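Local coordinates for endo-beta-1,2-glucanase (Talaromyces funiculosus, PDB 6IMV), which probably hydrolyses internal beta-1,2-glucosidic linkages of beta-1,2-glucan as an endo-acting glycoside hydrolase, here in complex with sophorose, at residues T205-F210 with W256-F261; G167-A172 with Q196-Y201; G356-Y361 with S428-W433. All blocks are in the same frame, centred on the assembly; numbering follows the deposited sequence.

Contact 1: residues T205-F210 with W256-F261; sequences TAAHIF and WWLQFF
Leu258 presses one methyl, CD2, onto the backbone that joins Ala206 to Ala207, and this apolar contact carries most of the interface. Leu258 CD2 lies 3.7 Å from Ala206 C and 3.6 Å from Ala207 N, so it meets the peptide itself and not just the alanine methyls. Those come next, Ala206 CB at 3.9 Å and Ala207 CB at 4.1 Å from Leu258 CD2. The leucine reaches across because CG sits opposite its own carbonyl carbon (chi1 -81°), which swings the branch toward the other helix although CB does not aim straight at it.

The aromatic part is smaller. Ala206 CB comes up at the edge of the Trp257 indole, near the ring plane, 4.3 Å from Trp257 CD1. A ring from its own helix, Phe261, puts CD2 above one face of that indole, offset toward the rim.

No hydrogen bond crosses the contact. Helix 186-210 is kinked here: the N atoms of Ala207 and His208 have no bond to the preceding turn, and regular bonding resumes with Ile209 N to Thr205 O and Phe210 N to Ala206 O. The axes of the two short segments approach to 9.7 Å and run at 131°, a steep crossing between perpendicular and antiparallel.

Farther out, Trp257 also packs on Leu170 of helix 163-182, while Trp256 leans on Arg467 and Ile468 of helix 461-475. At the C-terminal end of helix 186-210, Phe210 meets Phe254 and Phe140 edge-to-face and shares a backbone hydrogen bond with Cys218, just past strand 216-217.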
loop_
_atom_site.group_PDB
_atom_site.type_symbol
_atom_site.label_atom_id
_atom_site.label_comp_id
_atom_site.label_asym_id
_atom_site.label_seq_id
_atom_site.Cartn_x
_atom_site.Cartn_y
_atom_site.Cartn_z
ATOM N N THR A 205 22.220 -7.110 -6.570
ATOM C CA THR A 205 22.045 -8.249 -5.662
ATOM C C THR A 205 20.710 -8.989 -5.896
ATOM O O THR A 205 20.557 -10.107 -5.402
ATOM C CB THR A 205 22.162 -7.798 -4.197
ATOM O OG1 THR A 205 21.132 -6.840 -3.947
ATOM C CG2 THR A 205 23.519 -7.207 -3.878
ATOM N N ALA A 206 19.763 -8.389 -6.636
ATOM C CA ALA A 206 18.359 -8.864 -6.692
ATOM C C ALA A 206 18.258 -10.315 -7.186
ATOM O O ALA A 206 17.616 -11.137 -6.548
ATOM C CB ALA A 206 17.531 -7.952 -7.559
ATOM N N ALA A 207 18.863 -10.616 -8.344
ATOM C CA ALA A 207 18.782 -11.948 -8.939
ATOM C C ALA A 207 19.455 -12.988 -8.017
ATOM O O ALA A 207 18.907 -14.071 -7.772
ATOM C CB ALA A 207 19.398 -11.927 -10.323
ATOM N N HIS A 208 20.648 -12.661 -7.505
ATOM C CA HIS A 208 21.419 -13.588 -6.657
ATOM C C HIS A 208 20.611 -13.948 -5.402
ATOM O O HIS A 208 20.628 -15.086 -4.963
ATOM C CB HIS A 208 22.798 -12.999 -6.311
ATOM C CG HIS A 208 23.706 -13.972 -5.631
ATOM N ND1 HIS A 208 24.183 -15.107 -6.265
ATOM C CD2 HIS A 208 24.204 -14.002 -4.376
ATOM C CE1 HIS A 208 24.936 -15.793 -5.424
ATOM N NE2 HIS A 208 24.972 -15.129 -4.263
ATOM N N ILE A 209 19.880 -12.975 -4.850
ATOM C CA ILE A 209 19.149 -13.190 -3.616
ATOM C C ILE A 209 17.775 -13.824 -3.902
ATOM O O ILE A 209 17.357 -14.688 -3.149
ATOM C CB ILE A 209 19.072 -11.883 -2.791
ATOM C CG1 ILE A 209 20.461 -11.485 -2.279
ATOM C CG2 ILE A 209 18.071 -11.984 -1.649
ATOM C CD1 ILE A 209 20.533 -10.143 -1.581
ATOM N N PHE A 210 17.071 -13.415 -4.966
ATOM C CA PHE A 210 15.632 -13.781 -5.094
ATOM C C PHE A 210 15.308 -14.677 -6.297
ATOM O O PHE A 210 14.219 -15.253 -6.326
ATOM C CB PHE A 210 14.751 -12.532 -5.171
ATOM C CG PHE A 210 14.662 -11.756 -3.885
ATOM C CD1 PHE A 210 13.777 -12.139 -2.889
ATOM C CD2 PHE A 210 15.440 -10.627 -3.683
ATOM C CE1 PHE A 210 13.687 -11.416 -1.708
ATOM C CE2 PHE A 210 15.342 -9.898 -2.509
ATOM C CZ PHE A 210 14.467 -10.293 -1.524
ATOM N N TRP A 256 9.131 -6.989 -12.032
ATOM C CA TRP A 256 9.601 -5.931 -12.927
ATOM C C TRP A 256 11.022 -5.495 -12.560
ATOM O O TRP A 256 11.815 -5.150 -13.458
ATOM C CB TRP A 256 8.661 -4.726 -12.913
ATOM C CG TRP A 256 7.349 -4.952 -13.601
ATOM C CD1 TRP A 256 6.112 -4.903 -13.029
ATOM C CD2 TRP A 256 7.138 -5.215 -15.002
ATOM N NE1 TRP A 256 5.148 -5.123 -13.976
ATOM C CE2 TRP A 256 5.744 -5.309 -15.195
ATOM C CE3 TRP A 256 7.982 -5.363 -16.110
ATOM C CZ2 TRP A 256 5.181 -5.563 -16.443
ATOM C CZ3 TRP A 256 7.428 -5.615 -17.349
ATOM C CH2 TRP A 256 6.045 -5.709 -17.508
ATOM N N TRP A 257 11.314 -5.451 -11.255
ATOM C CA TRP A 257 12.632 -5.072 -10.784
ATOM C C TRP A 257 13.691 -6.028 -11.353
ATOM O O TRP A 257 14.714 -5.573 -11.898
ATOM C CB TRP A 257 12.690 -5.005 -9.256
ATOM C CG TRP A 257 13.835 -4.166 -8.788
ATOM C CD1 TRP A 257 15.016 -4.588 -8.254
ATOM C CD2 TRP A 257 13.931 -2.735 -8.895
ATOM N NE1 TRP A 257 15.825 -3.515 -7.984
ATOM C CE2 TRP A 257 15.183 -2.365 -8.365
ATOM C CE3 TRP A 257 13.067 -1.738 -9.360
ATOM C CZ2 TRP A 257 15.590 -1.030 -8.293
ATOM C CZ3 TRP A 257 13.468 -0.422 -9.294
ATOM C CH2 TRP A 257 14.716 -0.077 -8.768
ATOM N N LEU A 258 13.432 -7.338 -11.242
ATOM C CA LEU A 258 14.318 -8.362 -11.778
ATOM C C LEU A 258 14.442 -8.215 -13.296
ATOM O O LEU A 258 15.548 -8.258 -13.827
ATOM C CB LEU A 258 13.796 -9.758 -11.414
ATOM C CG LEU A 258 14.122 -10.242 -10.002
ATOM C CD1 LEU A 258 13.378 -11.529 -9.695
ATOM C CD2 LEU A 258 15.624 -10.435 -9.834
ATOM N N GLN A 259 13.305 -8.052 -13.986
ATOM C CA GLN A 259 13.319 -8.007 -15.446
ATOM C C GLN A 259 14.177 -6.834 -15.937
ATOM O O GLN A 259 15.034 -7.020 -16.787
ATOM C CB GLN A 259 11.917 -7.879 -16.033
ATOM C CG GLN A 259 11.941 -7.494 -17.507
ATOM C CD GLN A 259 10.626 -7.732 -18.203
ATOM O OE1 GLN A 259 9.709 -8.320 -17.648
ATOM N NE2 GLN A 259 10.541 -7.292 -19.448
ATOM N N PHE A 260 13.910 -5.629 -15.440
ATOM C CA PHE A 260 14.559 -4.450 -15.966
ATOM C C PHE A 260 16.008 -4.326 -15.483
ATOM O O PHE A 260 16.830 -3.838 -16.237
ATOM C CB PHE A 260 13.771 -3.188 -15.619
ATOM C CG PHE A 260 12.438 -3.101 -16.312
ATOM C CD1 PHE A 260 12.335 -3.293 -17.680
ATOM C CD2 PHE A 260 11.287 -2.809 -15.595
ATOM C CE1 PHE A 260 11.105 -3.196 -18.316
ATOM C CE2 PHE A 260 10.057 -2.724 -16.231
ATOM C CZ PHE A 260 9.966 -2.914 -17.592
ATOM N N PHE A 261 16.305 -4.738 -14.243
ATOM C CA PHE A 261 17.558 -4.341 -13.585
ATOM C C PHE A 261 18.391 -5.516 -13.053
ATOM O O PHE A 261 19.509 -5.292 -12.596
ATOM C CB PHE A 261 17.245 -3.394 -12.428
ATOM C CG PHE A 261 16.510 -2.154 -12.858
ATOM C CD1 PHE A 261 17.057 -1.315 -13.818
ATOM C CD2 PHE A 261 15.286 -1.818 -12.292
ATOM C CE1 PHE A 261 16.384 -0.172 -14.218
ATOM C CE2 PHE A 261 14.613 -0.678 -12.693
ATOM C CZ PHE A 261 15.158 0.143 -13.659
#

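Contact 2: residues G167-A172 with Q196-Y201; sequences GELLWA and QTWMDY. With NAG (2-acetamido-2-deoxy-beta-D-glucopyranose), chain F.
Trp198 offers the six-membered end of its indole to Leu169 and Leu170, while a protein-attached N-acetylglucosamine, probably N-linked through Asn131, touches the backbone of the same residue. Leu170 CD2 is 3.8 Å from Trp198 CZ3, and Leu169 CD2 is 3.9 Å from Trp198 CH2. Both leucines approach the ring obliquely and cross the tryptophan side chain at about a right angle. The indole extends this far because Trp198 CG lies opposite the backbone N (chi1 174°). On the sugar's part, C8 of the N-acetylglucosamine is 3.8 Å from Trp198 CA, and its amide N2 sits over one face of the Tyr201 ring, 3.7 Å from Tyr201 CD2.

Met199 meets Leu170 instead. Its SD comes to 3.8 Å from Leu170 O, and its CG packs on Leu170 CD2. No hydrogen bond crosses between the two segments.

Outside the pair, Trp198 meets Tyr127 edge-to-face and Leu169 touches Ala80 of helix 80-94. Helices 163-182 and 186-210, consecutive and joined by a short connection, form a helical hairpin with segment axes at 141°, consistent with the paired helices of an (alpha/alpha)6 barrel.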
loop_
_atom_site.group_PDB
_atom_site.type_symbol
_atom_site.label_atom_id
_atom_site.label_comp_id
_atom_site.label_asym_id
_atom_site.label_seq_id
_atom_site.Cartn_x
_atom_site.Cartn_y
_atom_site.Cartn_z
ATOM N N GLY A 167 9.793 -4.919 -3.372
ATOM C CA GLY A 167 9.303 -4.478 -4.686
ATOM C C GLY A 167 8.552 -3.160 -4.587
ATOM O O GLY A 167 8.749 -2.242 -5.403
ATOM N N GLU A 168 7.705 -3.059 -3.560
ATOM C CA GLU A 168 6.914 -1.851 -3.293
ATOM C C GLU A 168 7.839 -0.665 -2.993
ATOM O O GLU A 168 7.654 0.411 -3.559
ATOM C CB GLU A 168 5.919 -2.092 -2.158
ATOM C CG GLU A 168 4.855 -3.117 -2.514
ATOM C CD GLU A 168 3.956 -3.568 -1.375
ATOM O OE1 GLU A 168 4.359 -3.425 -0.213
ATOM O OE2 GLU A 168 2.857 -4.058 -1.658
ATOM N N LEU A 169 8.829 -0.866 -2.120
ATOM C CA LEU A 169 9.733 0.205 -1.719
ATOM C C LEU A 169 10.545 0.716 -2.916
ATOM O O LEU A 169 10.744 1.927 -3.068
ATOM C CB LEU A 169 10.656 -0.303 -0.609
ATOM C CG LEU A 169 11.743 0.667 -0.139
ATOM C CD1 LEU A 169 11.169 2.015 0.264
ATOM C CD2 LEU A 169 12.523 0.059 1.012
ATOM N N LEU A 170 11.034 -0.199 -3.755
ATOM C CA LEU A 170 11.988 0.162 -4.796
ATOM C C LEU A 170 11.354 1.111 -5.822
ATOM O O LEU A 170 11.976 2.118 -6.197
ATOM C CB LEU A 170 12.540 -1.109 -5.442
ATOM C CG LEU A 170 13.554 -1.845 -4.574
ATOM C CD1 LEU A 170 13.772 -3.264 -5.072
ATOM C CD2 LEU A 170 14.864 -1.072 -4.522
ATOM N N TRP A 171 10.120 0.830 -6.248
ATOM C CA TRP A 171 9.444 1.707 -7.224
ATOM C C TRP A 171 9.024 3.018 -6.545
ATOM O O TRP A 171 8.936 4.048 -7.208
ATOM C CB TRP A 171 8.281 0.987 -7.920
ATOM C CG TRP A 171 8.753 -0.078 -8.861
ATOM C CD1 TRP A 171 8.701 -1.427 -8.659
ATOM C CD2 TRP A 171 9.397 0.110 -10.139
ATOM N NE1 TRP A 171 9.254 -2.085 -9.721
ATOM C CE2 TRP A 171 9.687 -1.171 -10.646
ATOM C CE3 TRP A 171 9.750 1.228 -10.900
ATOM C CZ2 TRP A 171 10.308 -1.367 -11.876
ATOM C CZ3 TRP A 171 10.378 1.043 -12.113
ATOM C CH2 TRP A 171 10.639 -0.240 -12.599
ATOM N N ALA A 172 8.790 2.996 -5.227
ATOM C CA ALA A 172 8.478 4.234 -4.503
ATOM C C ALA A 172 9.711 5.154 -4.503
ATOM O O ALA A 172 9.604 6.356 -4.745
ATOM C CB ALA A 172 7.995 3.934 -3.106
ATOM N N GLN A 196 19.570 7.232 -5.414
ATOM C CA GLN A 196 19.815 6.493 -6.658
ATOM C C GLN A 196 20.902 5.430 -6.403
ATOM O O GLN A 196 20.776 4.283 -6.839
ATOM C CB GLN A 196 20.160 7.454 -7.806
ATOM C CG GLN A 196 20.435 6.766 -9.146
ATOM C CD GLN A 196 19.194 6.403 -9.933
ATOM O OE1 GLN A 196 18.313 7.233 -10.181
ATOM N NE2 GLN A 196 19.125 5.151 -10.374
ATOM N N THR A 197 21.948 5.812 -5.661
ATOM C CA THR A 197 23.041 4.896 -5.293
ATOM C C THR A 197 22.493 3.712 -4.485
ATOM O O THR A 197 22.859 2.557 -4.748
ATOM C CB THR A 197 24.142 5.648 -4.540
ATOM O OG1 THR A 197 24.607 6.631 -5.461
ATOM C CG2 THR A 197 25.291 4.767 -4.097
ATOM N N TRP A 198 21.647 3.996 -3.483
ATOM C CA TRP A 198 21.044 2.938 -2.671
ATOM C C TRP A 198 20.233 2.005 -3.585
ATOM O O TRP A 198 20.392 0.795 -3.558
ATOM C CB TRP A 198 20.182 3.511 -1.526
ATOM C CG TRP A 198 19.447 2.437 -0.784
ATOM C CD1 TRP A 198 19.916 1.688 0.256
ATOM C CD2 TRP A 198 18.135 1.928 -1.085
ATOM N NE1 TRP A 198 18.993 0.742 0.611
ATOM C CE2 TRP A 198 17.888 0.874 -0.183
ATOM C CE3 TRP A 198 17.150 2.252 -2.031
ATOM C CZ2 TRP A 198 16.692 0.156 -0.191
ATOM C CZ3 TRP A 198 15.968 1.543 -2.034
ATOM C CH2 TRP A 198 15.751 0.505 -1.130
ATOM N N MET A 199 19.364 2.601 -4.405
ATOM C CA MET A 199 18.443 1.868 -5.259
ATOM C C MET A 199 19.225 1.019 -6.265
ATOM O O MET A 199 18.864 -0.141 -6.531
ATOM C CB MET A 199 17.540 2.847 -6.012
ATOM C CG MET A 199 16.401 2.196 -6.731
ATOM S SD MET A 199 15.343 3.415 -7.539
ATOM C CE MET A 199 16.427 3.982 -8.850
ATOM N N ASP A 200 20.297 1.594 -6.816
ATOM C CA ASP A 200 21.104 0.932 -7.844
ATOM C C ASP A 200 21.808 -0.296 -7.254
ATOM O O ASP A 200 22.008 -1.291 -7.954
ATOM C CB ASP A 200 22.121 1.884 -8.491
ATOM C CG ASP A 200 21.509 2.872 -9.470
ATOM O OD1 ASP A 200 20.360 2.652 -9.884
ATOM O OD2 ASP A 200 22.188 3.864 -9.806
ATOM N N TYR A 201 22.176 -0.236 -5.971
ATOM C CA TYR A 201 22.881 -1.352 -5.348
ATOM C C TYR A 201 21.990 -2.606 -5.334
ATOM O O TYR A 201 22.482 -3.729 -5.566
ATOM C CB TYR A 201 23.384 -0.971 -3.955
ATOM C CG TYR A 201 24.051 -2.115 -3.240
ATOM C CD1 TYR A 201 25.234 -2.659 -3.715
ATOM C CD2 TYR A 201 23.472 -2.688 -2.120
ATOM C CE1 TYR A 201 25.845 -3.729 -3.081
ATOM C CE2 TYR A 201 24.076 -3.748 -1.465
ATOM C CZ TYR A 201 25.262 -4.271 -1.951
ATOM O OH TYR A 201 25.828 -5.327 -1.307
HETATM C C1 NAG F . 26.126 -2.052 1.323
HETATM C C2 NAG F . 26.665 -0.957 0.431
HETATM C C3 NAG F . 27.643 -1.556 -0.569
HETATM C C4 NAG F . 28.735 -2.346 0.139
HETATM C C5 NAG F . 28.066 -3.353 1.052
HETATM C C6 NAG F . 29.047 -4.226 1.829
HETATM C C7 NAG F . 25.340 0.959 -0.316
HETATM C C8 NAG F . 24.127 1.363 -1.098
HETATM N N2 NAG F . 25.560 -0.337 -0.252
HETATM O O3 NAG F . 28.194 -0.505 -1.343
HETATM O O4 NAG F . 29.550 -3.039 -0.818
HETATM O O5 NAG F . 27.249 -2.630 1.964
HETATM O O6 NAG F . 29.357 -3.536 3.045
HETATM O O7 NAG F . 26.066 1.784 0.194
#

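Contact 3: residues G356-Y361 with S428-W433; sequences GDVVGY and SALLTW. With NAG (2-acetamido-2-deoxy-beta-D-glucopyranose), chain C; BGC (beta-D-glucopyranose), chain I.
Val358 lays its CG2 methyl against Ser428 and Leu430, where the beta hairpin of strands 347-352 and 357-362 leans on strand 427-432 of the large antiparallel sheet beside the glucose pocket. Val358 CG2 is 3.7 Å from Ser428 OG and 4.1 Å from Leu430 CD2, and the valine and leucine side chains cross at about a right angle. Val358 has CG1 opposite the backbone N (chi1 157°), which places CG2 beside that N and on the side of strand 427-432. This is a small contact of side chains, without a hydrogen bond across it.

The next shell fixes the partners. Ser428 OG is hydrogen-bonded to Asn349 O, on the hairpin's other strand, so the serine ties the sheet to the hairpin while its oxygen touches the valine. Ala429, centre of an inverse gamma turn, interrupts the strand between Ser428 and Leu430, and its N is bonded to Thr351 OG1. Leu430 and Val358 both also pack on Asn348, which is itself hydrogen-bonded to the glucose.

Farther along each segment lie the two sugars. On the hairpin, Val359 CG2 approaches the ring oxygen O5 of an N-acetylglucosamine at 3.4 Å, a van der Waals contact; the sugar, probably carried by Asn349, is hydrogen-bonded to Glu377. At the end of strand 427-432, Thr432 OG1 caps the N of Ser435 at the start of helix 433-443 and bonds to Glu418 OE1, while its CG2 faces the pocket, 3.9 Å from glucose O4. From the hairpin, the Tyr361 ring turns one face to the same sugar: glucose C1 stands 3.7 Å above its centre, and Tyr361 CE1 comes to 3.5 Å from glucose C5.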
loop_
_atom_site.group_PDB
_atom_site.type_symbol
_atom_site.label_atom_id
_atom_site.label_comp_id
_atom_site.label_asym_id
_atom_site.label_seq_id
_atom_site.Cartn_x
_atom_site.Cartn_y
_atom_site.Cartn_z
ATOM N N GLY A 356 -6.677 -3.734 25.813
ATOM C CA GLY A 356 -6.101 -2.745 24.916
ATOM C C GLY A 356 -5.331 -3.380 23.763
ATOM O O GLY A 356 -4.697 -2.674 23.010
ATOM N N ASP A 357 -5.408 -4.712 23.609
ATOM C CA ASP A 357 -4.686 -5.423 22.550
ATOM C C ASP A 357 -5.635 -5.721 21.385
ATOM O O ASP A 357 -6.818 -6.010 21.574
ATOM C CB ASP A 357 -4.077 -6.745 23.028
ATOM C CG ASP A 357 -3.165 -6.618 24.236
ATOM O OD1 ASP A 357 -2.541 -5.545 24.393
ATOM O OD2 ASP A 357 -3.107 -7.580 25.026
ATOM N N VAL A 358 -5.073 -5.671 20.176
ATOM C CA VAL A 358 -5.715 -6.160 18.980
ATOM C C VAL A 358 -5.749 -7.690 19.056
ATOM O O VAL A 358 -4.738 -8.307 19.401
ATOM C CB VAL A 358 -4.959 -5.637 17.745
ATOM C CG1 VAL A 358 -5.167 -6.487 16.506
ATOM C CG2 VAL A 358 -5.334 -4.188 17.482
ATOM N N VAL A 359 -6.900 -8.299 18.732
ATOM C CA VAL A 359 -7.085 -9.733 18.990
ATOM C C VAL A 359 -6.386 -10.582 17.916
ATOM O O VAL A 359 -6.117 -11.750 18.149
ATOM C CB VAL A 359 -8.565 -10.126 19.149
ATOM C CG1 VAL A 359 -9.210 -9.418 20.323
ATOM C CG2 VAL A 359 -9.375 -9.893 17.901
ATOM N N GLY A 360 -6.066 -9.998 16.758
ATOM C CA GLY A 360 -5.364 -10.721 15.706
ATOM C C GLY A 360 -5.351 -9.933 14.410
ATOM O O GLY A 360 -5.838 -8.810 14.362
ATOM N N TYR A 361 -4.755 -10.524 13.368
ATOM C CA TYR A 361 -4.774 -9.948 12.029
ATOM C C TYR A 361 -5.638 -10.807 11.093
ATOM O O TYR A 361 -5.478 -12.018 11.033
ATOM C CB TYR A 361 -3.354 -9.806 11.489
ATOM C CG TYR A 361 -3.291 -9.045 10.192
ATOM C CD1 TYR A 361 -3.324 -7.664 10.180
ATOM C CD2 TYR A 361 -3.235 -9.704 8.978
ATOM C CE1 TYR A 361 -3.281 -6.947 9.000
ATOM C CE2 TYR A 361 -3.190 -9.005 7.783
ATOM C CZ TYR A 361 -3.213 -7.621 7.796
ATOM O OH TYR A 361 -3.154 -6.924 6.630
ATOM N N SER A 428 -11.094 -1.755 15.831
ATOM C CA SER A 428 -9.648 -1.848 16.013
ATOM C C SER A 428 -9.121 -0.458 16.364
ATOM O O SER A 428 -9.015 0.397 15.489
ATOM C CB SER A 428 -8.967 -2.391 14.781
ATOM O OG SER A 428 -7.584 -2.601 15.025
ATOM N N ALA A 429 -8.823 -0.236 17.649
ATOM C CA ALA A 429 -8.396 1.077 18.135
ATOM C C ALA A 429 -6.903 1.227 17.839
ATOM O O ALA A 429 -6.040 1.093 18.719
ATOM C CB ALA A 429 -8.724 1.206 19.604
ATOM N N LEU A 430 -6.614 1.440 16.554
ATOM C CA LEU A 430 -5.296 1.291 16.013
ATOM C C LEU A 430 -5.153 2.207 14.792
ATOM O O LEU A 430 -6.148 2.521 14.124
ATOM C CB LEU A 430 -5.125 -0.187 15.644
ATOM C CG LEU A 430 -3.756 -0.599 15.100
ATOM C CD1 LEU A 430 -2.720 -0.593 16.205
ATOM C CD2 LEU A 430 -3.824 -1.965 14.439
ATOM N N LEU A 431 -3.914 2.644 14.538
ATOM C CA LEU A 431 -3.530 3.343 13.319
ATOM C C LEU A 431 -2.395 2.562 12.648
ATOM O O LEU A 431 -1.448 2.199 13.326
ATOM C CB LEU A 431 -3.035 4.753 13.665
ATOM C CG LEU A 431 -3.844 5.536 14.696
ATOM C CD1 LEU A 431 -3.059 6.760 15.141
ATOM C CD2 LEU A 431 -5.212 5.928 14.151
ATOM N N THR A 432 -2.479 2.340 11.329
ATOM C CA THR A 432 -1.354 1.812 10.564
ATOM C C THR A 432 -1.233 2.559 9.234
ATOM O O THR A 432 -2.216 3.113 8.741
ATOM C CB THR A 432 -1.486 0.302 10.306
ATOM O OG1 THR A 432 -2.615 0.077 9.463
ATOM C CG2 THR A 432 -1.635 -0.511 11.577
ATOM N N TRP A 433 -0.021 2.553 8.662
ATOM C CA TRP A 433 0.219 3.096 7.319
ATOM C C TRP A 433 -0.710 2.411 6.319
ATOM O O TRP A 433 -1.336 3.087 5.490
ATOM C CB TRP A 433 1.680 2.937 6.881
ATOM C CG TRP A 433 2.626 3.827 7.618
ATOM C CD1 TRP A 433 3.214 3.567 8.817
ATOM C CD2 TRP A 433 3.078 5.133 7.219
ATOM N NE1 TRP A 433 4.013 4.610 9.188
ATOM C CE2 TRP A 433 3.952 5.590 8.231
ATOM C CE3 TRP A 433 2.842 5.955 6.113
ATOM C CZ2 TRP A 433 4.576 6.836 8.171
ATOM C CZ3 TRP A 433 3.457 7.187 6.058
ATOM C CH2 TRP A 433 4.301 7.623 7.076
HETATM C C1 NAG C . -11.424 -11.442 15.136
HETATM C C2 NAG C . -10.998 -12.896 15.100
HETATM C C3 NAG C . -12.245 -13.767 15.151
HETATM C C4 NAG C . -13.025 -13.480 16.417
HETATM C C5 NAG C . -13.284 -11.986 16.559
HETATM C C6 NAG C . -13.849 -11.678 17.943
HETATM C C7 NAG C . -8.897 -13.099 13.849
HETATM C C8 NAG C . -8.284 -13.547 12.554
HETATM N N2 NAG C . -10.220 -13.188 13.912
HETATM O O3 NAG C . -11.880 -15.135 15.104
HETATM O O4 NAG C . -14.283 -14.164 16.311
HETATM O O5 NAG C . -12.096 -11.206 16.370
HETATM O O6 NAG C . -14.182 -10.295 17.986
HETATM O O7 NAG C . -8.223 -12.682 14.775
HETATM C C2 BGC I . 1.123 -7.612 10.858
HETATM C C3 BGC I . 0.510 -6.481 11.701
HETATM C C4 BGC I . 0.443 -5.150 10.926
HETATM C C5 BGC I . -0.153 -5.386 9.529
HETATM C C6 BGC I . -0.186 -4.123 8.664
HETATM C C1 BGC I . 0.459 -7.681 9.489
HETATM O O1 BGC I . 1.008 -8.689 8.637
HETATM O O2 BGC I . 0.898 -8.846 11.516
HETATM O O3 BGC I . 1.248 -6.297 12.910
HETATM O O4 BGC I . -0.324 -4.158 11.640
HETATM O O5 BGC I . 0.586 -6.410 8.851
HETATM O O6 BGC I . 1.150 -3.706 8.399
#

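Contacts 2, 1 and 3 follow in series along the chain, each closing before the next opens. Contacts 1 and 2 share helix 186-210, have centres 11 Å apart and join into one core: Trp257 of contact 1 packs its CH2 3.5 Å from Met199 CG, and the Trp171 and Trp257 rings meet edge-to-face. Together they bind helices 163-182, 186-210 and 252-261. Contact 3 lies across the chain's centre, about 34 Å from contact 1 and 30 Å from contact 2 between centres, in the beta part that supplies residues to the glucose pocket. Contacts 2 and 3 are about 10 Å apart at their nearest atoms; helical core and beta part both border the sugar-binding region.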